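Local structure of GDP-mannose-dependent alpha-(1-6)-phosphatidylinositol monomannoside mannosyltransferase (Corynebacterium glutamicum, 3OKC) at residues Thr198-Cys203 and Gln231-Gly236; Leu207-Gly212 and Ser237-Ser242. The protein is a mannosyltransferase of the GT-B clan, built from two Rossmann-like domains, that holds guanosine-5'-diphosphate. One frame throughout, in Å; residues are numbered along the deposited sequence.

Contact 1 of 2, residues Thr198-Cys203 and Gln231-Gly236; sequences TPVIAC and QLLIVG. With GDP (guanosine-5'-diphosphate), chain B.
Val200 and Leu233 meet on one face of a parallel strand pair: CG1 of Val200 approaches CD1 of Leu233 to 3.7 Å, the two side chains crossing at a slant. Val200 holds CG1 anti to its backbone N (chi1 179°), and this puts that methyl, not CG2, against the leucine. Leu233 is paired with Ala202, two residues on from Val200's own partner Gln231, so the touch runs diagonally between successive pairs of the same face.

The other face carries Ile201 and Leu232, which are direct partners in register. Here a branch methyl does the touching: CG2 of Ile201 lies 3.8 Å from CD1 of Leu232. Leu232 and Ile234 also pack on Met220 and Ile217 of helix 213-226, while on the first face Leu233 touches Thr269 of helix 263-272, so the paired strands are covered by helices on both faces.

At the start of the pair Gln231 shares its aliphatic part with Thr198, whose CG2 is 3.9 Å from Gln231 CG. The glutamine chain then bends at chi2 (-72°) and leads its amide away from residues 198-203, and OE1 accepts a hydrogen bond from Lys256 NZ.

Five backbone hydrogen bonds hold the register, alternating in direction from Gln231 N to Pro199 O at 2.9 Å through to Val235 N to Cys203 O at 2.8 Å. The segment axes approach to 4.7 Å and differ by 20° in direction, as expected of twisted parallel strands. The residue that makes the last bond, Val235, also brings CG1 within 3.4 Å of GDP O6, placing the C-terminal strand end at the guanine. With helix 213-226 between them, strands 200-204 and 231-235 form a beta-alpha-beta unit in the six-stranded parallel sheet of a Rossmann-like GT-B domain.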
loop_
_atom_site.group_PDB
_atom_site.type_symbol
_atom_site.label_atom_id
_atom_site.label_comp_id
_atom_site.label_asym_id
_atom_site.label_seq_id
_atom_site.Cartn_x
_atom_site.Cartn_y
_atom_site.Cartn_z
ATOM N N THR A 198 11.867 24.735 13.414
ATOM C CA THR A 198 12.467 24.176 12.205
ATOM C C THR A 198 11.397 23.703 11.220
ATOM O O THR A 198 10.547 22.889 11.586
ATOM C CB THR A 198 13.411 22.992 12.524
ATOM O OG1 THR A 198 14.236 23.317 13.648
ATOM C CG2 THR A 198 14.300 22.673 11.328
ATOM N N PRO A 199 11.436 24.215 9.969
ATOM C CA PRO A 199 10.548 23.709 8.915
ATOM C C PRO A 199 11.010 22.323 8.469
ATOM O O PRO A 199 12.158 22.155 8.060
ATOM C CB PRO A 199 10.714 24.734 7.775
ATOM C CG PRO A 199 11.504 25.877 8.357
ATOM C CD PRO A 199 12.305 25.297 9.470
ATOM N N VAL A 200 10.124 21.337 8.571
ATOM C CA VAL A 200 10.490 19.950 8.305
ATOM C C VAL A 200 9.608 19.337 7.222
ATOM O O VAL A 200 8.387 19.234 7.381
ATOM C CB VAL A 200 10.451 19.076 9.604
ATOM C CG1 VAL A 200 10.808 17.623 9.298
ATOM C CG2 VAL A 200 11.385 19.633 10.663
ATOM N N ILE A 201 10.240 18.937 6.123
ATOM C CA ILE A 201 9.563 18.201 5.057
ATOM C C ILE A 201 10.004 16.741 5.129
ATOM O O ILE A 201 11.199 16.449 5.185
ATOM C CB ILE A 201 9.862 18.799 3.656
ATOM C CG1 ILE A 201 9.519 20.291 3.627
ATOM C CG2 ILE A 201 9.090 18.043 2.568
ATOM C CD1 ILE A 201 10.295 21.087 2.597
ATOM N N ALA A 202 9.038 15.832 5.161
ATOM C CA ALA A 202 9.341 14.407 5.266
ATOM C C ALA A 202 8.998 13.652 3.991
ATOM O O ALA A 202 7.925 13.837 3.419
ATOM C CB ALA A 202 8.620 13.792 6.465
ATOM N N CYS A 203 9.928 12.817 3.538
ATOM C CA CYS A 203 9.643 11.867 2.468
ATOM C C CYS A 203 10.030 10.461 2.915
ATOM O O CYS A 203 11.218 10.152 3.066
ATOM C CB CYS A 203 10.360 12.242 1.166
ATOM S SG CYS A 203 9.893 11.163 -0.238
ATOM N N GLN A 231 14.403 21.716 6.338
ATOM C CA GLN A 231 15.011 20.389 6.287
ATOM C C GLN A 231 14.130 19.398 5.549
ATOM O O GLN A 231 12.957 19.218 5.887
ATOM C CB GLN A 231 15.302 19.852 7.699
ATOM C CG GLN A 231 16.201 20.729 8.548
ATOM C CD GLN A 231 17.642 20.718 8.084
ATOM O OE1 GLN A 231 18.127 19.726 7.535
ATOM N NE2 GLN A 231 18.339 21.824 8.308
ATOM N N LEU A 232 14.715 18.762 4.538
ATOM C CA LEU A 232 14.097 17.650 3.845
ATOM C C LEU A 232 14.642 16.364 4.446
ATOM O O LEU A 232 15.841 16.092 4.364
ATOM C CB LEU A 232 14.410 17.712 2.346
ATOM C CG LEU A 232 13.932 16.577 1.431
ATOM C CD1 LEU A 232 12.418 16.519 1.376
ATOM C CD2 LEU A 232 14.506 16.742 0.033
ATOM N N LEU A 233 13.763 15.586 5.068
ATOM C CA LEU A 233 14.150 14.299 5.621
ATOM C C LEU A 233 13.828 13.190 4.630
ATOM O O LEU A 233 12.675 12.974 4.263
ATOM C CB LEU A 233 13.474 14.038 6.973
ATOM C CG LEU A 233 13.575 15.103 8.068
ATOM C CD1 LEU A 233 12.898 14.599 9.322
ATOM C CD2 LEU A 233 15.033 15.507 8.366
ATOM N N ILE A 234 14.870 12.500 4.187
ATOM C CA ILE A 234 14.712 11.388 3.280
ATOM C C ILE A 234 14.824 10.084 4.066
ATOM O O ILE A 234 15.899 9.713 4.544
ATOM C CB ILE A 234 15.690 11.495 2.089
ATOM C CG1 ILE A 234 15.242 12.640 1.175
ATOM C CG2 ILE A 234 15.742 10.190 1.304
ATOM C CD1 ILE A 234 16.322 13.188 0.301
ATOM N N VAL A 235 13.683 9.419 4.223
ATOM C CA VAL A 235 13.596 8.202 5.012
ATOM C C VAL A 235 13.368 7.026 4.074
ATOM O O VAL A 235 12.402 7.007 3.300
ATOM C CB VAL A 235 12.471 8.282 6.092
ATOM C CG1 VAL A 235 12.374 6.975 6.891
ATOM C CG2 VAL A 235 12.693 9.467 7.036
ATOM N N GLY A 236 14.276 6.055 4.143
ATOM C CA GLY A 236 14.211 4.871 3.301
ATOM C C GLY A 236 15.563 4.468 2.748
ATOM O O GLY A 236 16.558 5.180 2.912
HETATM P PB GDP B . 5.251 0.738 -2.367
HETATM O O1B GDP B . 6.269 0.110 -1.534
HETATM O O2B GDP B . 4.341 -0.076 -2.617
HETATM O O3B GDP B . 5.783 1.069 -3.449
HETATM O O3A GDP B . 4.719 1.925 -1.713
HETATM P PA GDP B . 3.815 1.965 -0.565
HETATM O O1A GDP B . 2.690 1.519 -0.882
HETATM O O2A GDP B . 3.675 3.165 -0.209
HETATM O "O5'" GDP B . 4.333 1.185 0.548
HETATM C "C5'" GDP B . 5.510 1.582 1.256
HETATM C "C4'" GDP B . 5.507 1.017 2.673
HETATM O "O4'" GDP B . 6.857 0.869 3.149
HETATM C "C3'" GDP B . 4.784 1.963 3.624
HETATM O "O3'" GDP B . 3.898 1.225 4.470
HETATM C "C2'" GDP B . 5.886 2.594 4.452
HETATM O "O2'" GDP B . 5.451 2.838 5.792
HETATM C "C1'" GDP B . 7.020 1.575 4.388
HETATM N N9 GDP B . 8.343 2.248 4.517
HETATM C C8 GDP B . 8.953 3.042 3.617
HETATM N N7 GDP B . 10.140 3.457 4.124
HETATM C C5 GDP B . 10.269 2.915 5.356
HETATM C C6 GDP B . 11.255 2.979 6.340
HETATM O O6 GDP B . 12.289 3.657 6.157
HETATM N N1 GDP B . 11.086 2.302 7.502
HETATM C C2 GDP B . 9.969 1.562 7.717
HETATM N N2 GDP B . 9.813 0.891 8.883
HETATM N N3 GDP B . 9.000 1.489 6.774
HETATM C C4 GDP B . 9.131 2.155 5.596
#

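Contact 2 of 2, residues Leu207-Gly212 and Ser237-Ser242; sequences LVPRKG and SGRYES. With GDP (guanosine-5'-diphosphate), chain B.
Leu207 is held through its backbone at two points, by Ser237 just before a turn and by Tyr240 within it: its N donates to Ser237 O at 2.9 Å, and its O accepts from Tyr240 N at 3.3 Å. The first bond is straight at hydrogen (172°) but reaches Ser237 O from well above the carbonyl plane. The same Leu207 O also receives a CA-H...O contact from Gly238, and Tyr240 CB lies close by. Residues 238-241 form a type I beta turn that leads into helix 241-247.

Away from this junction, Lys211 NZ donates to GDP O3B at 2.9 Å and more weakly to O3A, and also forms a salt bridge with Glu290. Arg210 brings NH2 to 3.6 Å from O3B, without a hydrogen bond. Loop 207-212, which follows strand 200-204 of the Rossmann-like domain, bonds the diphosphate through Lys211 and brings Arg210 near it, while its other flank meets the turn after strand 231-235.

On that flank Pro209 lies over a face of the Tyr240 ring, a CH-pi contact with CG 3.7 Å from the centroid and only 9° off the normal. With chi1 at -158° the Tyr240 ring points away from its own amide N and presents a face to the proline, and its OH is hydrogen-bonded to Asp214. The guanidinium of Arg239 takes Pro209 CD over one face, at 3.6 Å from NH1. Further out, Leu207 CD1 rests 3.7 Å from Glu241 CB, against the aliphatic base of a side chain whose carboxylate pairs with Arg245.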
loop_
_atom_site.group_PDB
_atom_site.type_symbol
_atom_site.label_atom_id
_atom_site.label_comp_id
_atom_site.label_asym_id
_atom_site.label_seq_id
_atom_site.Cartn_x
_atom_site.Cartn_y
_atom_site.Cartn_z
ATOM N N LEU A 207 14.064 4.364 -1.987
ATOM C CA LEU A 207 14.839 5.288 -2.808
ATOM C C LEU A 207 14.964 4.744 -4.227
ATOM O O LEU A 207 15.902 4.011 -4.547
ATOM C CB LEU A 207 16.211 5.579 -2.183
ATOM C CG LEU A 207 16.237 6.036 -0.719
ATOM C CD1 LEU A 207 17.661 6.337 -0.273
ATOM C CD2 LEU A 207 15.329 7.237 -0.477
ATOM N N VAL A 208 13.974 5.076 -5.049
ATOM C CA VAL A 208 13.959 4.746 -6.479
ATOM C C VAL A 208 13.450 5.974 -7.254
ATOM O O VAL A 208 12.644 6.739 -6.722
ATOM C CB VAL A 208 13.091 3.485 -6.799
ATOM C CG1 VAL A 208 13.701 2.222 -6.181
ATOM C CG2 VAL A 208 11.637 3.673 -6.352
ATOM N N PRO A 209 13.917 6.167 -8.509
ATOM C CA PRO A 209 13.597 7.389 -9.263
ATOM C C PRO A 209 12.130 7.846 -9.241
ATOM O O PRO A 209 11.878 9.044 -9.110
ATOM C CB PRO A 209 14.030 7.041 -10.689
ATOM C CG PRO A 209 15.132 6.061 -10.509
ATOM C CD PRO A 209 14.774 5.255 -9.293
ATOM N N ARG A 210 11.183 6.913 -9.346
ATOM C CA ARG A 210 9.767 7.260 -9.542
ATOM C C ARG A 210 9.073 7.887 -8.332
ATOM O O ARG A 210 8.028 8.525 -8.477
ATOM C CB ARG A 210 8.972 6.050 -10.048
ATOM C CG ARG A 210 8.817 4.911 -9.046
ATOM C CD ARG A 210 7.955 3.791 -9.624
ATOM N NE ARG A 210 7.484 2.876 -8.587
ATOM C CZ ARG A 210 6.414 3.091 -7.824
ATOM N NH1 ARG A 210 5.693 4.195 -7.973
ATOM N NH2 ARG A 210 6.069 2.203 -6.901
ATOM N N LYS A 211 9.650 7.698 -7.147
ATOM C CA LYS A 211 9.106 8.252 -5.913
ATOM C C LYS A 211 9.315 9.766 -5.824
ATOM O O LYS A 211 8.654 10.445 -5.043
ATOM C CB LYS A 211 9.709 7.547 -4.691
ATOM C CG LYS A 211 9.440 6.052 -4.628
ATOM C CD LYS A 211 7.991 5.736 -4.289
ATOM C CE LYS A 211 7.762 4.232 -4.209
ATOM N NZ LYS A 211 6.380 3.900 -3.752
ATOM N N GLY A 212 10.249 10.286 -6.614
ATOM C CA GLY A 212 10.418 11.723 -6.757
ATOM C C GLY A 212 11.188 12.440 -5.668
ATOM O O GLY A 212 11.000 13.645 -5.476
ATOM N N SER A 237 15.593 3.308 2.097
ATOM C CA SER A 237 16.786 2.819 1.415
ATOM C C SER A 237 16.453 2.404 -0.020
ATOM O O SER A 237 15.281 2.235 -0.371
ATOM C CB SER A 237 17.403 1.649 2.186
ATOM O OG SER A 237 16.461 0.607 2.358
ATOM N N GLY A 238 17.484 2.255 -0.845
ATOM C CA GLY A 238 17.306 1.834 -2.228
ATOM C C GLY A 238 18.502 2.140 -3.103
ATOM O O GLY A 238 19.397 2.889 -2.708
ATOM N N ARG A 239 18.492 1.571 -4.307
ATOM C CA ARG A 239 19.611 1.657 -5.255
ATOM C C ARG A 239 19.963 3.083 -5.698
ATOM O O ARG A 239 21.112 3.363 -6.058
ATOM C CB ARG A 239 19.324 0.778 -6.483
ATOM C CG ARG A 239 18.119 1.224 -7.312
ATOM C CD ARG A 239 18.067 0.506 -8.650
ATOM N NE ARG A 239 17.491 1.345 -9.707
ATOM C CZ ARG A 239 16.196 1.404 -10.011
ATOM N NH1 ARG A 239 15.786 2.195 -11.000
ATOM N NH2 ARG A 239 15.308 0.680 -9.335
ATOM N N TYR A 240 18.969 3.972 -5.653
ATOM C CA TYR A 240 19.079 5.339 -6.166
ATOM C C TYR A 240 19.738 6.305 -5.175
ATOM O O TYR A 240 19.964 7.468 -5.505
ATOM C CB TYR A 240 17.679 5.832 -6.543
ATOM C CG TYR A 240 17.589 6.977 -7.532
ATOM C CD1 TYR A 240 18.320 6.975 -8.726
ATOM C CD2 TYR A 240 16.715 8.042 -7.298
ATOM C CE1 TYR A 240 18.201 8.028 -9.640
ATOM C CE2 TYR A 240 16.589 9.089 -8.200
ATOM C CZ TYR A 240 17.328 9.079 -9.365
ATOM O OH TYR A 240 17.187 10.127 -10.244
ATOM N N GLU A 241 20.051 5.815 -3.975
ATOM C CA GLU A 241 20.664 6.623 -2.907
ATOM C C GLU A 241 21.880 7.450 -3.342
ATOM O O GLU A 241 21.966 8.638 -3.035
ATOM C CB GLU A 241 21.043 5.750 -1.704
ATOM C CG GLU A 241 21.416 6.554 -0.453
ATOM C CD GLU A 241 22.211 5.747 0.567
ATOM O OE1 GLU A 241 22.096 4.498 0.576
ATOM O OE2 GLU A 241 22.954 6.367 1.368
ATOM N N SER A 242 22.812 6.821 -4.052
ATOM C CA SER A 242 24.051 7.486 -4.448
ATOM C C SER A 242 23.815 8.636 -5.430
ATOM O O SER A 242 24.502 9.658 -5.368
ATOM C CB SER A 242 25.060 6.481 -5.003
ATOM O OG SER A 242 24.651 6.001 -6.268
HETATM P PB GDP B . 5.251 0.738 -2.367
HETATM O O1B GDP B . 6.269 0.110 -1.534
HETATM O O2B GDP B . 4.341 -0.076 -2.617
HETATM O O3B GDP B . 5.783 1.069 -3.449
HETATM O O3A GDP B . 4.719 1.925 -1.713
HETATM P PA GDP B . 3.815 1.965 -0.565
HETATM O O1A GDP B . 2.690 1.519 -0.882
HETATM O O2A GDP B . 3.675 3.165 -0.209
HETATM O "O5'" GDP B . 4.333 1.185 0.548
HETATM C "C5'" GDP B . 5.510 1.582 1.256
HETATM C "C4'" GDP B . 5.507 1.017 2.673
HETATM O "O4'" GDP B . 6.857 0.869 3.149
HETATM C "C3'" GDP B . 4.784 1.963 3.624
HETATM O "O3'" GDP B . 3.898 1.225 4.470
HETATM C "C2'" GDP B . 5.886 2.594 4.452
HETATM O "O2'" GDP B . 5.451 2.838 5.792
HETATM C "C1'" GDP B . 7.020 1.575 4.388
HETATM N N9 GDP B . 8.343 2.248 4.517
HETATM C C8 GDP B . 8.953 3.042 3.617
HETATM N N7 GDP B . 10.140 3.457 4.124
HETATM C C5 GDP B . 10.269 2.915 5.356
HETATM C C6 GDP B . 11.255 2.979 6.340
HETATM O O6 GDP B . 12.289 3.657 6.157
HETATM N N1 GDP B . 11.086 2.302 7.502
HETATM C C2 GDP B . 9.969 1.562 7.717
HETATM N N2 GDP B . 9.813 0.891 8.883
HETATM N N3 GDP B . 9.000 1.489 6.774
HETATM C C4 GDP B . 9.131 2.155 5.596
#

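In the fold
Contact 1 is core: every touching residue is buried, and regular backbone bonding joins strands 200-204 and 231-235 between apolar layers. Contact 2 lies nearer the surface and joins the loops that leave the C-terminal ends of those same strands, with two backbone bonds, a proline-tyrosine CH-pi contact and charged side chains at its margin. The chain alternates between the two, 198-203, 207-212, 231-236, 237-242, and they meet where Ile234 CG2 packs on Leu207 CD2 at 3.5 Å. Both reach the same GDP by different means: contact 1 brings Val235 close to the guanine, whereas contact 2 supplies Lys211 to the diphosphate.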